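Local coordinates for DUF1881 domain-containing protein (Neurospora crassa, PDB 5Z6D), which is of unknown cellular role but pairs a betagamma-crystallin domain, whose calcium site is inoperative, with an Ig-like domain, at residues 136-141 with 165-170; 96-101 with 123-128; 10-15 with 42-47; 146-151 with 158-163; 51-56 with 130-135. The protein carries 1 engineered substitution. All coordinates share one frame; numbering follows the deposited sequence.

Contact 1. Residues 136-141 with 165-170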
# COMPACT_ATOMS: atom_id res chain seq x y z
N MET A 136 1.90 6.65 5.88
CA MET A 136 2.15 7.98 6.41
C MET A 136 1.25 8.29 7.57
O MET A 136 0.04 8.36 7.42
CB MET A 136 1.95 9.05 5.34
CG MET A 136 2.22 10.45 5.87
SD MET A 136 2.20 11.74 4.60
CE MET A 136 3.63 11.30 3.61
N PRO A 137 1.85 8.51 8.75
CA PRO A 137 1.08 8.93 9.92
C PRO A 137 0.47 10.31 9.71
O PRO A 137 0.97 11.09 8.89
CB PRO A 137 2.12 8.95 11.04
CG PRO A 137 3.43 9.12 10.35
CD PRO A 137 3.29 8.39 9.04
N GLU A 138 -0.60 10.60 10.43
CA GLU A 138 -1.23 11.92 10.36
C GLU A 138 -0.18 12.97 10.71
O GLU A 138 0.53 12.83 11.71
CB GLU A 138 -2.44 11.98 11.30
CG GLU A 138 -3.23 13.27 11.23
CD GLU A 138 -2.67 14.35 12.12
OE1 GLU A 138 -1.98 14.01 13.11
OE2 GLU A 138 -2.92 15.54 11.84
N GLY A 139 -0.06 13.98 9.86
CA GLY A 139 0.93 15.03 10.05
C GLY A 139 2.35 14.49 9.96
O GLY A 139 3.27 15.05 10.57
N GLY A 140 2.53 13.41 9.21
CA GLY A 140 3.82 12.76 9.12
C GLY A 140 4.81 13.57 8.31
O GLY A 140 4.44 14.54 7.66
N PRO A 141 6.09 13.17 8.36
CA PRO A 141 7.08 13.86 7.52
C PRO A 141 6.82 13.58 6.05
O PRO A 141 6.28 12.52 5.72
CB PRO A 141 8.41 13.27 7.99
CG PRO A 141 8.05 11.92 8.53
CD PRO A 141 6.68 12.07 9.13
N PHE A 165 5.31 12.82 -1.56
CA PHE A 165 4.11 12.75 -0.73
C PHE A 165 4.20 13.73 0.43
O PHE A 165 5.24 13.83 1.08
CB PHE A 165 3.91 11.35 -0.15
CG PHE A 165 3.77 10.27 -1.18
CD1 PHE A 165 2.69 10.24 -2.03
CD2 PHE A 165 4.72 9.27 -1.26
CE1 PHE A 165 2.55 9.23 -2.97
CE2 PHE A 165 4.59 8.25 -2.20
CZ PHE A 165 3.51 8.23 -3.04
N GLU A 166 3.11 14.42 0.71
CA GLU A 166 3.11 15.28 1.88
C GLU A 166 1.75 15.22 2.55
O GLU A 166 0.75 14.98 1.90
CB GLU A 166 3.48 16.73 1.52
CG GLU A 166 2.46 17.47 0.70
CD GLU A 166 2.86 18.92 0.45
OE1 GLU A 166 4.01 19.29 0.78
OE2 GLU A 166 2.03 19.69 -0.08
N TRP A 167 1.72 15.43 3.86
CA TRP A 167 0.46 15.48 4.57
C TRP A 167 -0.22 16.82 4.36
O TRP A 167 0.40 17.87 4.52
CB TRP A 167 0.64 15.22 6.06
CG TRP A 167 -0.67 15.04 6.74
CD1 TRP A 167 -1.40 16.00 7.39
CD2 TRP A 167 -1.44 13.83 6.82
NE1 TRP A 167 -2.57 15.46 7.87
CE2 TRP A 167 -2.62 14.13 7.54
CE3 TRP A 167 -1.24 12.52 6.36
CZ2 TRP A 167 -3.59 13.16 7.80
CZ3 TRP A 167 -2.21 11.57 6.62
CH2 TRP A 167 -3.37 11.89 7.34
N ASN A 168 -1.50 16.76 3.99
CA ASN A 168 -2.35 17.94 3.86
C ASN A 168 -3.17 18.10 5.13
O ASN A 168 -4.13 17.34 5.36
CB ASN A 168 -3.26 17.82 2.64
CG ASN A 168 -3.96 19.12 2.32
OD1 ASN A 168 -4.72 19.64 3.14
ND2 ASN A 168 -3.72 19.64 1.13
N LYS A 169 -2.77 19.07 5.95
CA LYS A 169 -3.36 19.29 7.26
C LYS A 169 -4.79 19.82 7.15
O LYS A 169 -5.64 19.51 7.98
CB LYS A 169 -2.50 20.28 8.07
CG LYS A 169 -1.00 20.06 7.93
CD LYS A 169 -0.21 21.05 8.76
CE LYS A 169 -0.60 22.48 8.43
NZ LYS A 169 -0.42 22.80 6.98
N ASP A 170 -5.03 20.62 6.12
CA ASP A 170 -6.36 21.17 5.87
C ASP A 170 -7.39 20.06 5.68
O ASP A 170 -8.42 20.03 6.35
CB ASP A 170 -6.34 22.08 4.63
CG ASP A 170 -5.15 23.01 4.61
OD1 ASP A 170 -5.31 24.20 4.95
OD2 ASP A 170 -4.04 22.56 4.24
O HOH W 1 -4.50 16.45 9.66
O HOH W 2 4.23 15.76 5.01
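Trp167 lies flat against the turn formed by Pro137 to Gly140, and its indole carries most of this contact. Trp167 CB starts 4.0 Å from Gly139 CA. CG stands anti to the backbone N (chi1 -170°), which turns one ring face to the backbone of Glu138 and Gly139. At the fusion bond, Trp167 CD2 is 3.3 Å from Gly139 N, which stands over the face; Gly139 CA makes a CH-pi contact with the five-membered ring. Further out, Glu138 CA sits over the six-membered ring, almost on its normal, in a second CH-pi contact. Trp167 CZ2 then meets Glu138 CG at 3.5 Å. The glutamate bends at chi2 (-86°), and its carboxylate plane stands nearly perpendicular to the indole. A water in the ring plane accepts from NE1 and donates to Glu138 OE2. At the ring edge Met136 SD lies 3.9 Å from Trp167 CE3, a Met-aromatic contact. Met136 CE continues to Phe165 CB at 3.8 Å. No direct hydrogen bond joins the two segments; a second water links Trp167 N to Gly140 O. The turn is type II, with Gly139 at the positive phi that suits glycine. Trp167 rests on Val174 of the neighbouring strand 173-177; Met136 on Val174, and Phe165 on Ile93 of strand 91-99, span the two facing sheets.

Contact 2. Residues 96-101 with 123-128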
# COMPACT_ATOMS: atom_id res chain seq x y z
N LEU A 96 -2.81 2.78 -8.23
CA LEU A 96 -3.24 1.88 -9.30
C LEU A 96 -2.76 2.45 -10.64
O LEU A 96 -3.02 3.62 -10.94
CB LEU A 96 -4.77 1.70 -9.29
CG LEU A 96 -5.36 0.65 -10.23
CD1 LEU A 96 -4.92 -0.74 -9.79
CD2 LEU A 96 -6.87 0.76 -10.25
N PHE A 97 -2.06 1.64 -11.43
CA PHE A 97 -1.38 2.12 -12.63
C PHE A 97 -2.18 1.82 -13.89
O PHE A 97 -2.45 0.66 -14.21
CB PHE A 97 0.01 1.50 -12.73
CG PHE A 97 0.85 2.02 -13.88
CD1 PHE A 97 0.83 3.36 -14.23
CD2 PHE A 97 1.67 1.16 -14.60
CE1 PHE A 97 1.62 3.84 -15.29
CE2 PHE A 97 2.46 1.63 -15.67
CZ PHE A 97 2.44 2.98 -16.00
N LYS A 98 -2.55 2.88 -14.60
CA LYS A 98 -3.34 2.78 -15.82
C LYS A 98 -2.57 3.34 -16.99
O LYS A 98 -1.60 4.10 -16.82
CB LYS A 98 -4.68 3.51 -15.69
CG LYS A 98 -5.60 2.93 -14.61
CD LYS A 98 -5.86 1.45 -14.82
CE LYS A 98 -6.88 0.91 -13.82
NZ LYS A 98 -6.93 -0.58 -13.87
N ASP A 99 -3.01 2.97 -18.18
CA ASP A 99 -2.38 3.38 -19.42
C ASP A 99 -3.46 3.84 -20.39
O ASP A 99 -4.35 3.07 -20.75
CB ASP A 99 -1.58 2.23 -20.03
CG ASP A 99 -1.19 2.49 -21.47
OD1 ASP A 99 -0.92 3.66 -21.80
OD2 ASP A 99 -1.16 1.52 -22.26
N ALA A 100 -3.38 5.10 -20.80
CA ALA A 100 -4.37 5.67 -21.71
C ALA A 100 -3.87 5.74 -23.14
O ALA A 100 -4.55 6.29 -24.01
CB ALA A 100 -4.78 7.05 -21.22
N THR A 101 -2.68 5.18 -23.39
CA THR A 101 -2.04 5.31 -24.71
C THR A 101 -2.31 4.15 -25.66
O THR A 101 -1.73 4.10 -26.76
CB THR A 101 -0.51 5.46 -24.57
OG1 THR A 101 0.05 4.24 -24.09
CG2 THR A 101 -0.17 6.60 -23.61
N TYR A 123 1.78 -2.95 -12.78
CA TYR A 123 1.64 -3.10 -14.22
C TYR A 123 0.39 -2.42 -14.72
O TYR A 123 -0.63 -2.35 -14.00
CB TYR A 123 1.66 -4.58 -14.61
CG TYR A 123 2.98 -5.21 -14.30
CD1 TYR A 123 4.02 -5.18 -15.23
CD2 TYR A 123 3.23 -5.79 -13.06
CE1 TYR A 123 5.26 -5.73 -14.93
CE2 TYR A 123 4.45 -6.35 -12.76
CZ TYR A 123 5.47 -6.32 -13.70
OH TYR A 123 6.68 -6.88 -13.39
N SER A 124 0.46 -1.90 -15.94
CA SER A 124 -0.62 -1.08 -16.46
C SER A 124 -1.85 -1.91 -16.82
O SER A 124 -1.74 -3.00 -17.40
CB SER A 124 -0.14 -0.27 -17.68
OG SER A 124 0.43 -1.09 -18.68
N ASN A 125 -3.02 -1.36 -16.49
CA ASN A 125 -4.29 -1.97 -16.89
C ASN A 125 -4.33 -3.45 -16.53
O ASN A 125 -4.72 -4.29 -17.35
CB ASN A 125 -4.51 -1.77 -18.39
CG ASN A 125 -4.54 -0.31 -18.80
OD1 ASN A 125 -4.67 0.58 -17.96
ND2 ASN A 125 -4.43 -0.05 -20.10
N ASP A 126 -3.91 -3.75 -15.31
CA ASP A 126 -3.66 -5.12 -14.86
C ASP A 126 -4.72 -5.56 -13.84
O ASP A 126 -4.50 -6.46 -13.03
CB ASP A 126 -2.25 -5.23 -14.28
CG ASP A 126 -1.83 -6.65 -13.95
OD1 ASP A 126 -2.38 -7.60 -14.55
OD2 ASP A 126 -0.95 -6.82 -13.08
N GLY A 127 -5.88 -4.93 -13.90
CA GLY A 127 -6.95 -5.26 -12.98
C GLY A 127 -7.19 -4.12 -12.02
O GLY A 127 -6.88 -2.96 -12.32
N ASP A 128 -7.74 -4.44 -10.85
CA ASP A 128 -8.21 -3.42 -9.93
C ASP A 128 -7.50 -3.39 -8.59
O ASP A 128 -7.85 -2.59 -7.73
CB ASP A 128 -9.71 -3.60 -9.69
CG ASP A 128 -10.51 -3.63 -10.99
OD1 ASP A 128 -10.15 -2.89 -11.93
OD2 ASP A 128 -11.49 -4.40 -11.05
O HOH W 3 -1.56 -1.29 -11.41
O HOH W 4 -4.16 -1.57 -13.32
O HOH W 5 -1.23 -0.86 -20.87
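Asn125 ties the loop 123-128 to the end of strand 91-99 with both its side-chain amide and its backbone. Asn125 N donates to Phe97 O at 3.1 Å. Beside this bond its CG, anti to its own carbonyl carbon (chi1 -60°), carries the amide along the strand to Asp99. There Asn125 OD1 accepts from Asp99 N at 2.9 Å, with the donor above the carbonyl plane, and Asn125 ND2 gives a nearly straight bond of 3.2 Å to a lone pair of Asp99 O. A leucine here would probably leave Asp99 N and O without these partners, so that the loop is held to the strand by fewer bonds. A charged group adds another bond: Lys98, bent at chi2, brings Lys98 NZ to Gly127 O at 2.8 Å. Apolar contacts are fewer. Phe97 CE2 touches Ser124 CB at 3.8 Å, and Asp99 CB meets Ser124 CB at 3.7 Å. Waters add bridges: one joins Asp99 OD2 to Ser124 OG, which also bonds to Tyr108 N, and another joins Phe97 O, Lys98 NZ and Asp126 N. Asp99 OD1 in turn accepts from Thr101 N, closing an Asx turn. Strand 195-200 pairs along the strand's other side. The loop 123-128 runs from strand 120-123 in one sheet to strand 131-136 in the other, a sheet-to-sheet connection of the Ig-like sandwich.

Contact 3. Residues 10-15 with 42-47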
# COMPACT_ATOMS: atom_id res chain seq x y z
N VAL A 10 -3.90 -4.64 19.10
CA VAL A 10 -4.71 -5.54 18.29
C VAL A 10 -4.39 -6.93 18.79
O VAL A 10 -3.30 -7.18 19.31
CB VAL A 10 -4.44 -5.40 16.75
CG1 VAL A 10 -4.64 -3.95 16.28
CG2 VAL A 10 -3.05 -5.90 16.39
N ILE A 11 -5.35 -7.84 18.70
CA ILE A 11 -5.08 -9.20 19.08
C ILE A 11 -5.36 -10.12 17.92
O ILE A 11 -6.47 -10.11 17.37
CB ILE A 11 -5.92 -9.66 20.30
CG1 ILE A 11 -5.84 -8.63 21.43
CG2 ILE A 11 -5.45 -11.03 20.75
CD1 ILE A 11 -6.54 -9.08 22.70
N PHE A 12 -4.36 -10.90 17.55
CA PHE A 12 -4.54 -11.89 16.50
C PHE A 12 -4.88 -13.23 17.12
O PHE A 12 -4.26 -13.67 18.07
CB PHE A 12 -3.29 -12.00 15.64
CG PHE A 12 -3.18 -10.92 14.60
CD1 PHE A 12 -3.83 -11.03 13.39
CD2 PHE A 12 -2.39 -9.80 14.84
CE1 PHE A 12 -3.72 -10.03 12.43
CE2 PHE A 12 -2.27 -8.79 13.89
CZ PHE A 12 -2.92 -8.91 12.68
N TYR A 13 -5.87 -13.90 16.57
CA TYR A 13 -6.28 -15.16 17.11
C TYR A 13 -5.99 -16.28 16.12
O TYR A 13 -6.16 -16.13 14.88
CB TYR A 13 -7.77 -15.13 17.48
CG TYR A 13 -8.13 -14.08 18.52
CD1 TYR A 13 -8.12 -14.38 19.89
CD2 TYR A 13 -8.49 -12.80 18.14
CE1 TYR A 13 -8.45 -13.41 20.83
CE2 TYR A 13 -8.81 -11.83 19.07
CZ TYR A 13 -8.80 -12.14 20.41
OH TYR A 13 -9.14 -11.15 21.33
N GLN A 14 -5.59 -17.40 16.71
CA GLN A 14 -5.32 -18.65 16.02
C GLN A 14 -6.55 -19.25 15.35
O GLN A 14 -6.44 -19.89 14.31
CB GLN A 14 -4.70 -19.63 17.03
CG GLN A 14 -5.06 -21.08 16.84
CD GLN A 14 -4.93 -21.86 18.14
OE1 GLN A 14 -5.53 -21.51 19.15
NE2 GLN A 14 -4.15 -22.93 18.11
N LYS A 15 -7.73 -19.05 15.94
CA LYS A 15 -8.95 -19.54 15.31
C LYS A 15 -9.84 -18.38 14.86
O LYS A 15 -9.60 -17.23 15.23
CB LYS A 15 -9.72 -20.45 16.28
CG LYS A 15 -8.82 -21.36 17.09
CD LYS A 15 -9.43 -22.74 17.26
CE LYS A 15 -8.91 -23.43 18.51
NZ LYS A 15 -9.39 -22.77 19.75
N PHE A 42 -6.20 -16.52 12.21
CA PHE A 42 -7.46 -16.64 11.49
C PHE A 42 -8.45 -15.52 11.83
O PHE A 42 -9.47 -15.36 11.14
CB PHE A 42 -8.12 -17.99 11.79
CG PHE A 42 -7.69 -19.10 10.88
CD1 PHE A 42 -6.89 -18.85 9.78
CD2 PHE A 42 -8.12 -20.40 11.11
CE1 PHE A 42 -6.51 -19.88 8.94
CE2 PHE A 42 -7.74 -21.43 10.27
CZ PHE A 42 -6.94 -21.17 9.18
N SER A 43 -8.19 -14.76 12.89
CA SER A 43 -9.06 -13.59 13.12
C SER A 43 -8.29 -12.50 13.83
O SER A 43 -7.19 -12.73 14.32
CB SER A 43 -10.33 -13.97 13.90
OG SER A 43 -10.03 -14.62 15.13
N VAL A 44 -8.85 -11.29 13.87
CA VAL A 44 -8.12 -10.19 14.52
C VAL A 44 -9.08 -9.18 15.15
O VAL A 44 -10.00 -8.67 14.49
CB VAL A 44 -7.16 -9.48 13.53
CG1 VAL A 44 -7.91 -8.91 12.32
CG2 VAL A 44 -6.34 -8.39 14.25
N ALA A 45 -8.87 -8.91 16.44
CA ALA A 45 -9.58 -7.85 17.13
C ALA A 45 -8.76 -6.58 17.07
O ALA A 45 -7.56 -6.59 17.36
CB ALA A 45 -9.85 -8.24 18.58
N VAL A 46 -9.41 -5.49 16.69
CA VAL A 46 -8.70 -4.24 16.50
C VAL A 46 -9.17 -3.20 17.48
O VAL A 46 -10.36 -2.90 17.56
CB VAL A 46 -8.88 -3.71 15.07
CG1 VAL A 46 -8.20 -2.35 14.91
CG2 VAL A 46 -8.33 -4.71 14.08
N GLY A 47 -8.23 -2.66 18.25
CA GLY A 47 -8.53 -1.62 19.20
C GLY A 47 -9.11 -0.40 18.52
O GLY A 47 -8.89 -0.17 17.32
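Phe12 and Val44 run alongside each other in the same direction, a non-hydrogen-bonded pair of the antiparallel strands 10-13 and 43-46. Phe12 CG stands anti to the carbonyl carbon (chi1 -80°), which brings its ring beside the valine. Val44 CG2, anti to its backbone N, comes over one face of the phenyl ring, 3.7 Å from its centroid, in a CH-pi contact. Along the same face of the sheet Val10 CG1 meets Val46 CG1 at 4.1 Å. Tyr13, Ser43 and Ala45 share the reverse face. Ala45 CB reaches the edge of the tyrosine ring, 3.8 Å from Tyr13 CE2, while Ile11 CG2 lies over one ring face. The torsion of Ser43 (chi1 55°) sets OG between its backbone N and carbonyl carbon, from where Ser43 OG donates to Lys15 O at 2.6 Å, in the carbonyl plane; OG also bonds to Phe18 N, so this buried hydroxyl is held by two hydrogen bonds. Tyr13 O takes two donors, Phe42 N and Ser43 N, in a classic beta bulge. At the bulge Phe42 CB lies 3.5 Å from Lys15 C. Strand 9-13 is the middle of its three-stranded sheet, with strand 23-26 pairing on its other side. Phe12 and Val10 face the second sheet of the betagamma-crystallin domain, where Phe83 meets the Phe12 ring and Val52 of strand 50-55 touches Val10; Tyr41 stacks on Phe12 as well.

Contact 4. Residues 146-151 with 158-163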
# COMPACT_ATOMS: atom_id res chain seq x y z
N ALA A 146 11.50 7.17 -5.36
CA ALA A 146 11.90 7.10 -6.77
C ALA A 146 10.89 6.29 -7.57
O ALA A 146 10.35 5.30 -7.08
CB ALA A 146 13.28 6.49 -6.89
N VAL A 147 10.63 6.73 -8.80
CA VAL A 147 9.75 5.97 -9.69
C VAL A 147 10.37 5.76 -11.07
O VAL A 147 11.18 6.58 -11.55
CB VAL A 147 8.36 6.63 -9.88
CG1 VAL A 147 7.58 6.69 -8.55
CG2 VAL A 147 8.50 8.01 -10.47
N TYR A 148 9.99 4.66 -11.72
CA TYR A 148 10.56 4.30 -13.02
C TYR A 148 9.45 3.75 -13.89
O TYR A 148 8.75 2.82 -13.49
CB TYR A 148 11.68 3.25 -12.88
CG TYR A 148 12.76 3.58 -11.87
CD1 TYR A 148 13.99 4.10 -12.27
CD2 TYR A 148 12.55 3.37 -10.50
CE1 TYR A 148 14.97 4.41 -11.33
CE2 TYR A 148 13.52 3.69 -9.57
CZ TYR A 148 14.72 4.20 -9.99
OH TYR A 148 15.69 4.51 -9.05
N VAL A 149 9.29 4.33 -15.07
CA VAL A 149 8.24 3.92 -16.00
C VAL A 149 8.88 3.27 -17.20
O VAL A 149 9.65 3.93 -17.94
CB VAL A 149 7.40 5.09 -16.49
CG1 VAL A 149 6.25 4.57 -17.37
CG2 VAL A 149 6.86 5.90 -15.31
N ARG A 150 8.55 1.99 -17.41
CA ARG A 150 9.20 1.22 -18.46
C ARG A 150 8.19 0.58 -19.40
O ARG A 150 7.12 0.17 -18.96
CB ARG A 150 10.07 0.13 -17.83
CG ARG A 150 11.07 -0.47 -18.77
CD ARG A 150 11.75 -1.65 -18.12
NE ARG A 150 12.82 -2.19 -18.95
CZ ARG A 150 13.48 -3.32 -18.68
NH1 ARG A 150 13.15 -4.03 -17.61
NH2 ARG A 150 14.45 -3.74 -19.49
N ASP A 151 8.52 0.49 -20.68
CA ASP A 151 7.76 -0.35 -21.60
C ASP A 151 8.35 -1.75 -21.49
O ASP A 151 9.49 -1.98 -21.86
CB ASP A 151 7.84 0.18 -23.04
CG ASP A 151 7.00 -0.65 -24.02
OD1 ASP A 151 7.01 -1.90 -23.95
OD2 ASP A 151 6.32 -0.05 -24.89
N ILE A 158 10.43 4.87 -20.32
CA ILE A 158 9.68 6.03 -20.75
C ILE A 158 10.12 7.19 -19.90
O ILE A 158 10.36 8.29 -20.41
CB ILE A 158 8.17 5.85 -20.59
CG1 ILE A 158 7.65 4.73 -21.48
CG2 ILE A 158 7.43 7.16 -20.88
CD1 ILE A 158 6.15 4.64 -21.45
N ALA A 159 10.22 6.95 -18.60
CA ALA A 159 10.58 8.06 -17.72
C ALA A 159 11.14 7.58 -16.42
O ALA A 159 10.81 6.51 -15.95
CB ALA A 159 9.37 8.94 -17.46
N VAL A 160 12.00 8.40 -15.83
CA VAL A 160 12.56 8.10 -14.53
C VAL A 160 12.44 9.36 -13.72
O VAL A 160 12.64 10.45 -14.23
CB VAL A 160 14.02 7.64 -14.65
CG1 VAL A 160 14.69 7.59 -13.30
CG2 VAL A 160 14.08 6.28 -15.34
N GLY A 161 12.02 9.25 -12.46
CA GLY A 161 11.91 10.43 -11.63
C GLY A 161 11.55 10.06 -10.22
O GLY A 161 12.06 9.09 -9.67
N SER A 162 10.67 10.85 -9.62
CA SER A 162 10.24 10.57 -8.26
C SER A 162 8.89 11.18 -7.98
O SER A 162 8.39 12.01 -8.74
CB SER A 162 11.27 11.08 -7.25
OG SER A 162 11.44 12.48 -7.38
N VAL A 163 8.28 10.71 -6.89
CA VAL A 163 7.02 11.25 -6.41
C VAL A 163 7.26 11.79 -5.01
O VAL A 163 8.07 11.24 -4.25
CB VAL A 163 5.90 10.17 -6.40
CG1 VAL A 163 6.24 9.01 -5.45
CG2 VAL A 163 4.55 10.79 -6.05
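Val147 and Gly161 form a hydrogen-bonded pair in the antiparallel hairpin of strands 143-151 and 157-168; the axes of segments 146-151 and 158-163 come within 4.2 Å and run at 147° to each other. Both bonds of that pair, Val147 N to Gly161 O and Gly161 N to Val147 O, are 2.9 Å and nearly straight, although Val147 N stands above the carbonyl plane of Gly161. Two residues on, Val149 N donates to Ala159 O. The regular pairing is then broken: Val149 O accepts from both Ile158 N at 2.7 Å and Ala159 N at 3.1 Å, the second in the carbonyl plane on a lone pair. Ile158 and Ala159 opposite Val149 thus make a classic beta bulge. Side chains alternate across the sheet. On one face Tyr148 and Val160 slant across each other; with chi1 at 169° both Val160 branches turn to the ring, CG1 3.7 Å and CG2 3.8 Å from Tyr148 CD1. The buried face carries Val147 and Val149. Val149 CG1 packs on Ile158 CB at 4.0 Å, and Val147 CG1 meets Val163 CG1 at 4.1 Å, the two valines roughly at right angles. Gly161 has no CB here, and Val147 CG2 settles close to its backbone. Strand 108-112 pairs with the far edge of strand 143-151, and its Lys111 makes a cation-pi contact with Tyr148. On the buried face, Val149 and Ile158 both touch Leu200 of strand 195-200, in the opposing sheet of the Ig-like sandwich.

Contact 5. Residues 51-56 with 130-135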
# COMPACT_ATOMS: atom_id res chain seq x y z
N LYS A 51 -5.18 0.24 13.97
CA LYS A 51 -5.49 -0.18 12.62
C LYS A 51 -4.34 -1.08 12.18
O LYS A 51 -3.21 -0.89 12.62
CB LYS A 51 -5.65 1.05 11.74
CG LYS A 51 -5.52 0.87 10.26
CD LYS A 51 -5.58 2.27 9.66
CE LYS A 51 -5.54 2.26 8.17
NZ LYS A 51 -5.86 3.63 7.71
N VAL A 52 -4.62 -2.09 11.36
CA VAL A 52 -3.55 -2.94 10.83
C VAL A 52 -3.42 -2.73 9.34
O VAL A 52 -4.41 -2.78 8.61
CB VAL A 52 -3.80 -4.43 11.08
CG1 VAL A 52 -2.60 -5.25 10.59
CG2 VAL A 52 -4.06 -4.72 12.55
N ILE A 53 -2.19 -2.50 8.90
CA ILE A 53 -1.90 -2.55 7.47
C ILE A 53 -1.08 -3.80 7.20
O ILE A 53 -0.00 -3.95 7.76
CB ILE A 53 -1.15 -1.29 7.00
CG1 ILE A 53 -1.99 -0.04 7.26
CG2 ILE A 53 -0.79 -1.42 5.51
CD1 ILE A 53 -1.21 1.26 7.09
N ALA A 54 -1.60 -4.70 6.37
CA ALA A 54 -0.94 -5.98 6.08
C ALA A 54 -0.58 -6.07 4.60
O ALA A 54 -1.37 -5.68 3.76
CB ALA A 54 -1.84 -7.16 6.50
N TRP A 55 0.61 -6.58 4.28
CA TRP A 55 1.00 -6.66 2.88
C TRP A 55 1.97 -7.80 2.63
O TRP A 55 2.23 -8.64 3.50
CB TRP A 55 1.57 -5.31 2.40
CG TRP A 55 2.92 -4.81 2.93
CD1 TRP A 55 4.10 -4.83 2.26
CD2 TRP A 55 3.17 -4.17 4.20
NE1 TRP A 55 5.09 -4.24 3.03
CE2 TRP A 55 4.55 -3.85 4.22
CE3 TRP A 55 2.38 -3.85 5.31
CZ2 TRP A 55 5.16 -3.21 5.32
CZ3 TRP A 55 2.98 -3.22 6.40
CH2 TRP A 55 4.36 -2.91 6.40
N GLN A 56 2.45 -7.84 1.39
CA GLN A 56 3.25 -8.95 0.91
C GLN A 56 4.71 -8.54 0.79
O GLN A 56 5.06 -7.74 -0.07
CB GLN A 56 2.70 -9.42 -0.44
CG GLN A 56 3.39 -10.63 -0.98
CD GLN A 56 3.45 -11.73 0.04
OE1 GLN A 56 4.51 -12.03 0.59
NE2 GLN A 56 2.30 -12.34 0.32
N TYR A 130 -5.02 -2.30 -5.98
CA TYR A 130 -4.05 -1.24 -5.69
C TYR A 130 -2.79 -1.82 -5.08
O TYR A 130 -2.81 -2.90 -4.49
CB TYR A 130 -4.65 -0.19 -4.75
CG TYR A 130 -5.48 0.87 -5.43
CD1 TYR A 130 -5.04 2.19 -5.47
CD2 TYR A 130 -6.72 0.57 -6.00
CE1 TYR A 130 -5.80 3.17 -6.07
CE2 TYR A 130 -7.48 1.55 -6.61
CZ TYR A 130 -7.01 2.85 -6.64
OH TYR A 130 -7.73 3.86 -7.24
N GLY A 131 -1.68 -1.11 -5.24
CA GLY A 131 -0.46 -1.49 -4.58
C GLY A 131 -0.10 -0.52 -3.47
O GLY A 131 -0.18 0.69 -3.65
N LEU A 132 0.31 -1.06 -2.34
CA LEU A 132 0.73 -0.27 -1.20
C LEU A 132 2.12 0.30 -1.48
O LEU A 132 3.07 -0.45 -1.67
CB LEU A 132 0.75 -1.14 0.06
CG LEU A 132 1.24 -0.46 1.33
CD1 LEU A 132 0.21 0.55 1.84
CD2 LEU A 132 1.60 -1.49 2.40
N VAL A 133 2.23 1.63 -1.52
CA VAL A 133 3.50 2.27 -1.86
C VAL A 133 4.01 3.19 -0.75
O VAL A 133 5.06 3.84 -0.89
CB VAL A 133 3.40 3.07 -3.20
CG1 VAL A 133 3.09 2.14 -4.38
CG2 VAL A 133 2.36 4.18 -3.10
N GLY A 134 3.30 3.24 0.37
CA GLY A 134 3.85 3.96 1.51
C GLY A 134 2.91 3.94 2.70
O GLY A 134 1.75 3.55 2.56
N ILE A 135 3.42 4.31 3.88
CA ILE A 135 2.57 4.46 5.06
C ILE A 135 2.90 5.81 5.67
O ILE A 135 4.07 6.10 5.92
CB ILE A 135 2.82 3.34 6.09
CG1 ILE A 135 2.45 1.98 5.48
CG2 ILE A 135 2.01 3.58 7.37
CD1 ILE A 135 2.75 0.76 6.37
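Trp55 presents one face of its indole to Leu132 CD2, which sits 3.9 Å from the centroid of the five-membered ring in a CH-pi contact. This is part of the interface between the betagamma-crystallin domain, through strand 50-55, and the Ig-like domain, through strand 131-136. Interactions across that interface render the calcium site inoperative, and Trp55, next to Gln56 of the site, may take part. The axes of the two strand segments come no nearer than 9.2 Å and run at 116°, so side chains alone bridge them. A chi1 of 69° puts CG between the backbone N and the carbonyl carbon and turns the indole to Leu132. Leu132 CD2 is 3.6 Å from Trp55 CD2 and also meets Ile53 CG2 at 3.9 Å, so one methyl touches both residues. At the six-membered end, Trp55 CZ3 touches Ile135 CD1 at 4.0 Å. The ring's NE1 donates to Val117 O, a further bond into the Ig-like side. Replacing Trp55 by an alanine would probably open a gap over Leu132 and leave Val117 O without this donor. Ile53 and Ile135 close the far end tip to tip, with CD1 of Ile53 4.0 Å from CG2 of Ile135.

In the fold
The centre of contact 5 lies about 3 Å from that of the chain, and this contact joins the two domains; the other four lie within one domain or the other. Contact 3 touches it from the crystallin side, Val10 CG1 lying 3.9 Å from Val52 CG2. On the Ig-like side contact 1 reaches it through Phe165 and Val133, and contact 2 through Leu96 and Tyr130. Contact 4 shares strand 157-168 with contact 1 and lies farthest from contact 3, about 39 Å between centres. The Phe42 side chain of contact 3 is about 7 Å from that of Asp39 in the calcium site. Gln56 of contact 5 belongs to that site, which is inoperative, empty here, and adjoins the domain interface.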